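Local coordinates for transcriptional regulator (NtrC family) (Aquifex aeolicus, PDB 3DZD), which probably activates transcription by sigma54 RNA polymerase as an NtrC-family response regulator with an AAA+ ATPase domain, at residues Ala312-Tyr323 and Val347-Val358. Sequence-based numbering, arbitrary orientation.
Sequences AEYFLKKFAKEY and VRELKNLIERAV. With ADP (adenosine-5'-diphosphate), chain C.
Phe315 and Phe319, one helical turn apart, each offer a ring face to an aliphatic stem of helix 347-358, a worked example of CH-pi packing between helices. Lys351 CG sits 3.6 Å from the centroid of the Phe315 ring, and Glu355 CG lies almost straight above the centre of Phe319. Val347 CG1 and Leu350 CD2 reach the edge of Phe315. With its chain bent at chi3 (74°), Lys351 passes this ring and its NZ donates to O3' of ADP, 3.2 Å away. A leucine in place of Phe315 would probably leave the lysine stem without its flat support and set the ammonium freer to turn from the ribose. Farther along, Tyr323 OH donates to Glu355 OE2 at 2.6 Å, on the anti side of the carboxylate; OE1 is held by Asn352 of the second subunit. Ile354 CG2 packs 3.5 Å from Leu316 N, and Val358 spans Leu316, Phe319 and Ala320. The axes of the two segments come within 9.0 Å at 42°; both helices belong to the AAA+ lid, where Val347 CG1 touches adenine C8 (3.3 Å). Helix 332-339 packs through Leu338 on Ala312 and Leu350, while a backbone hydrogen bond between Val347 and Gly162 ties the lid to the loop between strand 155-158 and helix 165-176.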
ATOM      1  N   ALA A 312      -3.703   1.037  28.910  1.00 38.49           N
ATOM      2  CA  ALA A 312      -2.582   0.287  29.459  1.00 38.68           C
ATOM      3  C   ALA A 312      -2.745  -1.203  29.179  1.00 38.72           C
ATOM      4  O   ALA A 312      -1.795  -1.883  28.786  1.00 38.52           O
ATOM      5  CB  ALA A 312      -2.447   0.536  30.965  1.00 38.84           C
ATOM      6  N   GLU A 313      -3.953  -1.707  29.400  1.00 46.69           N
ATOM      7  CA  GLU A 313      -4.233  -3.117  29.199  1.00 52.96           C
ATOM      8  C   GLU A 313      -4.128  -3.461  27.720  1.00 50.33           C
ATOM      9  O   GLU A 313      -3.661  -4.536  27.355  1.00 54.39           O
ATOM     10  CB  GLU A 313      -5.620  -3.461  29.746  1.00 55.31           C
ATOM     11  CG  GLU A 313      -5.690  -3.415  31.266  1.00 58.25           C
ATOM     12  CD  GLU A 313      -7.106  -3.497  31.804  1.00 78.52           C
ATOM     13  OE1 GLU A 313      -8.057  -3.150  31.066  1.00 82.62           O
ATOM     14  OE2 GLU A 313      -7.265  -3.903  32.977  1.00 85.78           O
ATOM     15  N   TYR A 314      -4.550  -2.530  26.874  1.00 38.69           N
ATOM     16  CA  TYR A 314      -4.499  -2.724  25.433  1.00 41.44           C
ATOM     17  C   TYR A 314      -3.046  -2.794  24.958  1.00 44.20           C
ATOM     18  O   TYR A 314      -2.699  -3.616  24.099  1.00 45.68           O
ATOM     19  CB  TYR A 314      -5.266  -1.600  24.730  1.00 38.12           C
ATOM     20  CG  TYR A 314      -4.975  -1.426  23.249  1.00 37.78           C
ATOM     21  CD1 TYR A 314      -5.668  -2.152  22.286  1.00 42.04           C
ATOM     22  CD2 TYR A 314      -4.035  -0.508  22.817  1.00 37.66           C
ATOM     23  CE1 TYR A 314      -5.407  -1.984  20.937  1.00 37.64           C
ATOM     24  CE2 TYR A 314      -3.769  -0.332  21.479  1.00 38.86           C
ATOM     25  CZ  TYR A 314      -4.454  -1.070  20.545  1.00 41.56           C
ATOM     26  OH  TYR A 314      -4.174  -0.869  19.216  1.00 51.57           O
ATOM     27  N   PHE A 315      -2.195  -1.933  25.515  1.00 41.64           N
ATOM     28  CA  PHE A 315      -0.791  -1.915  25.114  1.00 44.30           C
ATOM     29  C   PHE A 315      -0.036  -3.102  25.717  1.00 46.57           C
ATOM     30  O   PHE A 315       0.785  -3.730  25.055  1.00 46.37           O
ATOM     31  CB  PHE A 315      -0.121  -0.579  25.484  1.00 37.58           C
ATOM     32  CG  PHE A 315      -0.593   0.591  24.653  1.00 37.50           C
ATOM     33  CD1 PHE A 315      -0.545   0.542  23.262  1.00 38.83           C
ATOM     34  CD2 PHE A 315      -1.096   1.738  25.257  1.00 37.47           C
ATOM     35  CE1 PHE A 315      -0.994   1.611  22.490  1.00 43.06           C
ATOM     36  CE2 PHE A 315      -1.528   2.816  24.497  1.00 37.33           C
ATOM     37  CZ  PHE A 315      -1.488   2.754  23.114  1.00 37.15           C
ATOM     38  N   LEU A 316      -0.325  -3.402  26.977  1.00 38.16           N
ATOM     39  CA  LEU A 316       0.311  -4.514  27.668  1.00 40.67           C
ATOM     40  C   LEU A 316       0.065  -5.825  26.926  1.00 49.92           C
ATOM     41  O   LEU A 316       0.969  -6.641  26.792  1.00 50.21           O
ATOM     42  CB  LEU A 316      -0.212  -4.616  29.099  1.00 40.29           C
ATOM     43  CG  LEU A 316       0.349  -5.761  29.942  1.00 52.18           C
ATOM     44  CD1 LEU A 316       1.830  -5.539  30.223  1.00 42.21           C
ATOM     45  CD2 LEU A 316      -0.437  -5.905  31.240  1.00 50.45           C
ATOM     46  N   LYS A 317      -1.158  -6.025  26.441  1.00 51.35           N
ATOM     47  CA  LYS A 317      -1.474  -7.228  25.687  1.00 51.91           C
ATOM     48  C   LYS A 317      -0.759  -7.229  24.352  1.00 57.21           C
ATOM     49  O   LYS A 317      -0.106  -8.201  23.989  1.00 63.90           O
ATOM     50  CB  LYS A 317      -2.977  -7.366  25.458  1.00 57.99           C
ATOM     51  CG  LYS A 317      -3.695  -8.170  26.523  1.00 71.68           C
ATOM     52  CD  LYS A 317      -3.446  -7.590  27.907  1.00 74.54           C
ATOM     53  CE  LYS A 317      -4.437  -8.134  28.920  1.00 86.21           C
ATOM     54  NZ  LYS A 317      -4.380  -9.622  28.986  1.00 86.60           N
ATOM     55  N   LYS A 318      -0.889  -6.133  23.620  1.00 48.87           N
ATOM     56  CA  LYS A 318      -0.331  -6.049  22.283  1.00 47.79           C
ATOM     57  C   LYS A 318       1.177  -6.300  22.261  1.00 53.32           C
ATOM     58  O   LYS A 318       1.691  -6.959  21.351  1.00 53.94           O
ATOM     59  CB  LYS A 318      -0.666  -4.695  21.660  1.00 48.40           C
ATOM     60  CG  LYS A 318       0.141  -4.353  20.433  1.00 51.94           C
ATOM     61  CD  LYS A 318      -0.558  -3.275  19.616  1.00 65.13           C
ATOM     62  CE  LYS A 318       0.461  -2.333  19.008  1.00 73.33           C
ATOM     63  NZ  LYS A 318       1.363  -1.816  20.080  1.00 62.43           N
ATOM     64  N   PHE A 319       1.878  -5.779  23.264  1.00 42.78           N
ATOM     65  CA  PHE A 319       3.325  -5.919  23.325  1.00 49.44           C
ATOM     66  C   PHE A 319       3.746  -7.279  23.875  1.00 50.99           C
ATOM     67  O   PHE A 319       4.605  -7.938  23.295  1.00 54.06           O
ATOM     68  CB  PHE A 319       3.963  -4.779  24.130  1.00 40.10           C
ATOM     69  CG  PHE A 319       3.849  -3.442  23.467  1.00 37.34           C
ATOM     70  CD1 PHE A 319       4.148  -3.297  22.120  1.00 43.05           C
ATOM     71  CD2 PHE A 319       3.426  -2.326  24.182  1.00 37.35           C
ATOM     72  CE1 PHE A 319       4.035  -2.063  21.496  1.00 36.86           C
ATOM     73  CE2 PHE A 319       3.315  -1.092  23.573  1.00 37.11           C
ATOM     74  CZ  PHE A 319       3.613  -0.959  22.232  1.00 39.49           C
ATOM     75  N   ALA A 320       3.138  -7.695  24.985  1.00 38.20           N
ATOM     76  CA  ALA A 320       3.430  -8.999  25.577  1.00 42.28           C
ATOM     77  C   ALA A 320       3.252 -10.125  24.557  1.00 52.31           C
ATOM     78  O   ALA A 320       4.027 -11.084  24.525  1.00 52.55           O
ATOM     79  CB  ALA A 320       2.556  -9.243  26.806  1.00 46.48           C
ATOM     80  N   LYS A 321       2.232  -9.999  23.721  1.00 70.79           N
ATOM     81  CA  LYS A 321       1.995 -10.965  22.665  1.00 75.65           C
ATOM     82  C   LYS A 321       3.111 -10.857  21.633  1.00 79.79           C
ATOM     83  O   LYS A 321       3.670 -11.863  21.186  1.00 81.37           O
ATOM     84  CB  LYS A 321       0.636 -10.702  22.005  1.00 79.23           C
ATOM     85  CG  LYS A 321      -0.052 -11.936  21.429  1.00 92.92           C
ATOM     86  CD  LYS A 321      -0.681 -12.794  22.522  1.00 99.14           C
ATOM     87  CE  LYS A 321      -1.415 -14.012  21.951  1.00107.40           C
ATOM     88  NZ  LYS A 321      -0.504 -15.129  21.561  1.00104.70           N
ATOM     89  N   GLU A 322       3.447  -9.624  21.275  1.00 62.68           N
ATOM     90  CA  GLU A 322       4.365  -9.368  20.172  1.00 58.75           C
ATOM     91  C   GLU A 322       5.843  -9.574  20.521  1.00 56.54           C
ATOM     92  O   GLU A 322       6.645  -9.905  19.655  1.00 54.75           O
ATOM     93  CB  GLU A 322       4.136  -7.967  19.614  1.00 49.20           C
ATOM     94  CG  GLU A 322       5.119  -7.553  18.549  1.00 54.67           C
ATOM     95  CD  GLU A 322       4.979  -6.085  18.182  1.00 67.14           C
ATOM     96  OE1 GLU A 322       5.833  -5.579  17.415  1.00 73.46           O
ATOM     97  OE2 GLU A 322       4.015  -5.439  18.668  1.00 60.41           O
ATOM     98  N   TYR A 323       6.200  -9.380  21.786  1.00 57.18           N
ATOM     99  CA  TYR A 323       7.575  -9.603  22.235  1.00 53.67           C
ATOM    100  C   TYR A 323       7.686 -10.908  23.029  1.00 60.68           C
ATOM    101  O   TYR A 323       8.546 -11.052  23.906  1.00 54.94           O
ATOM    102  CB  TYR A 323       8.077  -8.427  23.091  1.00 51.85           C
ATOM    103  CG  TYR A 323       7.975  -7.070  22.426  1.00 43.55           C
ATOM    104  CD1 TYR A 323       7.825  -6.961  21.052  1.00 41.22           C
ATOM    105  CD2 TYR A 323       8.064  -5.897  23.174  1.00 37.57           C
ATOM    106  CE1 TYR A 323       7.734  -5.731  20.435  1.00 42.00           C
ATOM    107  CE2 TYR A 323       7.975  -4.648  22.564  1.00 37.27           C
ATOM    108  CZ  TYR A 323       7.802  -4.575  21.191  1.00 40.80           C
ATOM    109  OH  TYR A 323       7.718  -3.354  20.557  1.00 36.89           O
ATOM    110  N   VAL A 347      -0.961   9.825  25.436  1.00 38.06           N
ATOM    111  CA  VAL A 347      -1.028   8.405  25.090  1.00 37.78           C
ATOM    112  C   VAL A 347       0.325   7.941  24.583  1.00 37.41           C
ATOM    113  O   VAL A 347       0.732   6.793  24.771  1.00 37.42           O
ATOM    114  CB  VAL A 347      -2.107   8.120  24.025  1.00 37.44           C
ATOM    115  CG1 VAL A 347      -2.116   6.645  23.644  1.00 37.43           C
ATOM    116  CG2 VAL A 347      -3.475   8.541  24.525  1.00 37.62           C
ATOM    117  N   ARG A 348       1.030   8.861  23.948  1.00 37.40           N
ATOM    118  CA  ARG A 348       2.352   8.582  23.429  1.00 39.48           C
ATOM    119  C   ARG A 348       3.283   8.223  24.592  1.00 37.45           C
ATOM    120  O   ARG A 348       4.048   7.266  24.514  1.00 37.44           O
ATOM    121  CB  ARG A 348       2.846   9.808  22.667  1.00 40.04           C
ATOM    122  CG  ARG A 348       4.126   9.629  21.920  1.00 47.22           C
ATOM    123  CD  ARG A 348       4.225  10.736  20.898  1.00 49.83           C
ATOM    124  NE  ARG A 348       4.516  12.013  21.533  1.00 55.31           N
ATOM    125  CZ  ARG A 348       4.287  13.193  20.966  1.00 51.96           C
ATOM    126  NH1 ARG A 348       3.754  13.249  19.754  1.00 45.60           N
ATOM    127  NH2 ARG A 348       4.594  14.311  21.611  1.00 51.52           N
ATOM    128  N   GLU A 349       3.189   8.986  25.677  1.00 37.75           N
ATOM    129  CA  GLU A 349       3.932   8.684  26.899  1.00 38.01           C
ATOM    130  C   GLU A 349       3.524   7.324  27.490  1.00 37.93           C
ATOM    131  O   GLU A 349       4.379   6.475  27.747  1.00 37.97           O
ATOM    132  CB  GLU A 349       3.756   9.799  27.937  1.00 38.27           C
ATOM    133  CG  GLU A 349       4.620   9.604  29.192  1.00 38.61           C
ATOM    134  CD  GLU A 349       4.422  10.684  30.249  1.00 38.96           C
ATOM    135  OE1 GLU A 349       3.980  11.808  29.918  1.00 39.14           O
ATOM    136  OE2 GLU A 349       4.711  10.402  31.430  1.00 45.00           O
ATOM    137  N   LEU A 350       2.223   7.118  27.691  1.00 38.30           N
ATOM    138  CA  LEU A 350       1.724   5.852  28.225  1.00 38.59           C
ATOM    139  C   LEU A 350       2.180   4.640  27.412  1.00 37.92           C
ATOM    140  O   LEU A 350       2.621   3.645  27.978  1.00 37.99           O
ATOM    141  CB  LEU A 350       0.198   5.847  28.308  1.00 38.52           C
ATOM    142  CG  LEU A 350      -0.441   4.554  28.832  1.00 38.45           C
ATOM    143  CD1 LEU A 350      -0.164   4.329  30.309  1.00 39.27           C
ATOM    144  CD2 LEU A 350      -1.933   4.566  28.583  1.00 38.73           C
ATOM    145  N   LYS A 351       2.069   4.721  26.090  1.00 37.56           N
ATOM    146  CA  LYS A 351       2.395   3.585  25.247  1.00 37.28           C
ATOM    147  C   LYS A 351       3.854   3.203  25.448  1.00 37.36           C
ATOM    148  O   LYS A 351       4.182   2.050  25.724  1.00 37.37           O
ATOM    149  CB  LYS A 351       2.141   3.893  23.765  1.00 37.06           C
ATOM    150  CG  LYS A 351       2.231   2.659  22.889  1.00 36.95           C
ATOM    151  CD  LYS A 351       2.167   2.964  21.394  1.00 36.92           C
ATOM    152  CE  LYS A 351       3.465   3.580  20.903  1.00 37.64           C
ATOM    153  NZ  LYS A 351       3.622   3.370  19.433  1.00 48.41           N
ATOM    154  N   ASN A 352       4.723   4.192  25.312  1.00 37.71           N
ATOM    155  CA  ASN A 352       6.133   3.969  25.464  1.00 38.36           C
ATOM    156  C   ASN A 352       6.484   3.456  26.853  1.00 37.96           C
ATOM    157  O   ASN A 352       7.388   2.642  27.004  1.00 37.77           O
ATOM    158  CB  ASN A 352       6.897   5.249  25.169  1.00 37.60           C
ATOM    159  CG  ASN A 352       8.335   5.171  25.623  1.00 38.14           C
ATOM    160  OD1 ASN A 352       8.639   5.397  26.788  1.00 38.46           O
ATOM    161  ND2 ASN A 352       9.224   4.843  24.699  1.00 37.90           N
ATOM    162  N   LEU A 353       5.762   3.923  27.866  1.00 37.88           N
ATOM    163  CA  LEU A 353       6.004   3.466  29.227  1.00 38.19           C
ATOM    164  C   LEU A 353       5.618   1.993  29.419  1.00 39.81           C
ATOM    165  O   LEU A 353       6.258   1.274  30.177  1.00 41.05           O
ATOM    166  CB  LEU A 353       5.277   4.356  30.246  1.00 38.39           C
ATOM    167  CG  LEU A 353       5.346   3.844  31.684  1.00 42.95           C
ATOM    168  CD1 LEU A 353       5.762   4.935  32.653  1.00 44.45           C
ATOM    169  CD2 LEU A 353       4.022   3.237  32.116  1.00 47.26           C
ATOM    170  N   ILE A 354       4.575   1.549  28.730  1.00 38.02           N
ATOM    171  CA  ILE A 354       4.098   0.177  28.872  1.00 38.06           C
ATOM    172  C   ILE A 354       4.976  -0.741  28.045  1.00 40.62           C
ATOM    173  O   ILE A 354       5.183  -1.900  28.401  1.00 40.63           O
ATOM    174  CB  ILE A 354       2.639   0.014  28.387  1.00 40.57           C
ATOM    175  CG1 ILE A 354       1.674   0.804  29.275  1.00 41.47           C
ATOM    176  CG2 ILE A 354       2.234  -1.445  28.380  1.00 38.10           C
ATOM    177  CD1 ILE A 354       1.635   0.332  30.712  1.00 38.55           C
ATOM    178  N   GLU A 355       5.490  -0.219  26.936  1.00 37.70           N
ATOM    179  CA  GLU A 355       6.302  -1.028  26.044  1.00 42.29           C
ATOM    180  C   GLU A 355       7.605  -1.317  26.753  1.00 39.26           C
ATOM    181  O   GLU A 355       8.178  -2.403  26.627  1.00 39.07           O
ATOM    182  CB  GLU A 355       6.583  -0.301  24.735  1.00 37.28           C
ATOM    183  CG  GLU A 355       7.271  -1.196  23.717  1.00 39.66           C
ATOM    184  CD  GLU A 355       7.997  -0.430  22.628  1.00 40.31           C
ATOM    185  OE1 GLU A 355       8.153   0.798  22.751  1.00 38.00           O
ATOM    186  OE2 GLU A 355       8.428  -1.063  21.643  1.00 43.87           O
ATOM    187  N   ARG A 356       8.056  -0.318  27.498  1.00 37.92           N
ATOM    188  CA  ARG A 356       9.254  -0.431  28.299  1.00 39.13           C
ATOM    189  C   ARG A 356       9.047  -1.539  29.322  1.00 41.62           C
ATOM    190  O   ARG A 356       9.843  -2.464  29.419  1.00 41.41           O
ATOM    191  CB  ARG A 356       9.528   0.898  28.995  1.00 40.94           C
ATOM    192  CG  ARG A 356      10.572   0.840  30.079  1.00 42.84           C
ATOM    193  CD  ARG A 356      11.959   1.100  29.535  1.00 46.04           C
ATOM    194  NE  ARG A 356      12.908   1.274  30.637  1.00 57.05           N
ATOM    195  CZ  ARG A 356      14.211   1.019  30.560  1.00 58.65           C
ATOM    196  NH1 ARG A 356      14.747   0.567  29.430  1.00 60.06           N
ATOM    197  NH2 ARG A 356      14.975   1.208  31.626  1.00 52.97           N
ATOM    198  N   ALA A 357       7.953  -1.444  30.067  1.00 44.75           N
ATOM    199  CA  ALA A 357       7.622  -2.436  31.076  1.00 39.55           C
ATOM    200  C   ALA A 357       7.721  -3.867  30.545  1.00 44.20           C
ATOM    201  O   ALA A 357       8.229  -4.745  31.226  1.00 49.07           O
ATOM    202  CB  ALA A 357       6.231  -2.171  31.624  1.00 38.86           C
ATOM    203  N   VAL A 358       7.229  -4.082  29.328  1.00 39.37           N
ATOM    204  CA  VAL A 358       7.163  -5.402  28.720  1.00 43.38           C
ATOM    205  C   VAL A 358       8.536  -5.878  28.254  1.00 48.07           C
ATOM    206  O   VAL A 358       8.857  -7.066  28.333  1.00 46.51           O
ATOM    207  CB  VAL A 358       6.196  -5.405  27.517  1.00 45.76           C
ATOM    208  CG1 VAL A 358       6.188  -6.768  26.831  1.00 48.90           C
ATOM    209  CG2 VAL A 358       4.789  -5.026  27.964  1.00 44.88           C
TER
HETATM  210  PB  ADP C 370      -0.894  12.599  17.991  0.52 45.33           P
HETATM  211  O1B ADP C 370      -1.261  12.196  16.577  0.77 43.69           O
HETATM  212  O2B ADP C 370       0.352  13.452  18.098  0.88 52.43           O
HETATM  213  O3B ADP C 370      -2.027  13.178  18.782  1.00 39.04           O
HETATM  214  PA  ADP C 370      -0.376   9.751  18.195  1.00 49.22           P
HETATM  215  O1A ADP C 370      -1.723   9.107  18.022  1.00 58.16           O
HETATM  216  O2A ADP C 370       0.537   9.799  16.987  1.00 57.69           O
HETATM  217  O3A ADP C 370      -0.581  11.235  18.817  1.00 55.33           O
HETATM  218  O5' ADP C 370       0.412   8.981  19.368  1.00 50.97           O
HETATM  219  C5' ADP C 370      -0.245   8.003  20.164  1.00 44.76           C
HETATM  220  C4' ADP C 370       0.360   6.624  19.990  1.00 44.12           C
HETATM  221  O4' ADP C 370      -0.487   5.734  20.706  1.00 41.32           O
HETATM  222  C3' ADP C 370       0.244   6.168  18.551  1.00 50.68           C
HETATM  223  O3' ADP C 370       1.144   5.075  18.342  1.00 50.81           O
HETATM  224  C2' ADP C 370      -1.146   5.604  18.418  1.00 45.50           C
HETATM  225  O2' ADP C 370      -1.035   4.435  17.604  1.00 44.81           O
HETATM  226  C1' ADP C 370      -1.484   5.180  19.832  1.00 42.19           C
HETATM  227  N9  ADP C 370      -2.807   5.684  20.257  1.00 39.98           N
HETATM  228  C8  ADP C 370      -3.114   6.974  20.488  1.00 39.52           C
HETATM  229  N7  ADP C 370      -4.391   7.114  20.893  1.00 37.07           N
HETATM  230  C5  ADP C 370      -4.928   5.882  20.928  1.00 37.10           C
HETATM  231  C6  ADP C 370      -6.255   5.322  21.262  1.00 39.84           C
HETATM  232  N6  ADP C 370      -7.273   6.133  21.655  1.00 46.23           N
HETATM  233  N1  ADP C 370      -6.406   3.988  21.174  1.00 43.68           N
HETATM  234  C2  ADP C 370      -5.392   3.189  20.791  1.00 43.39           C
HETATM  235  N3  ADP C 370      -4.164   3.626  20.464  1.00 41.99           N
HETATM  236  C4  ADP C 370      -3.879   4.942  20.514  1.00 39.30           C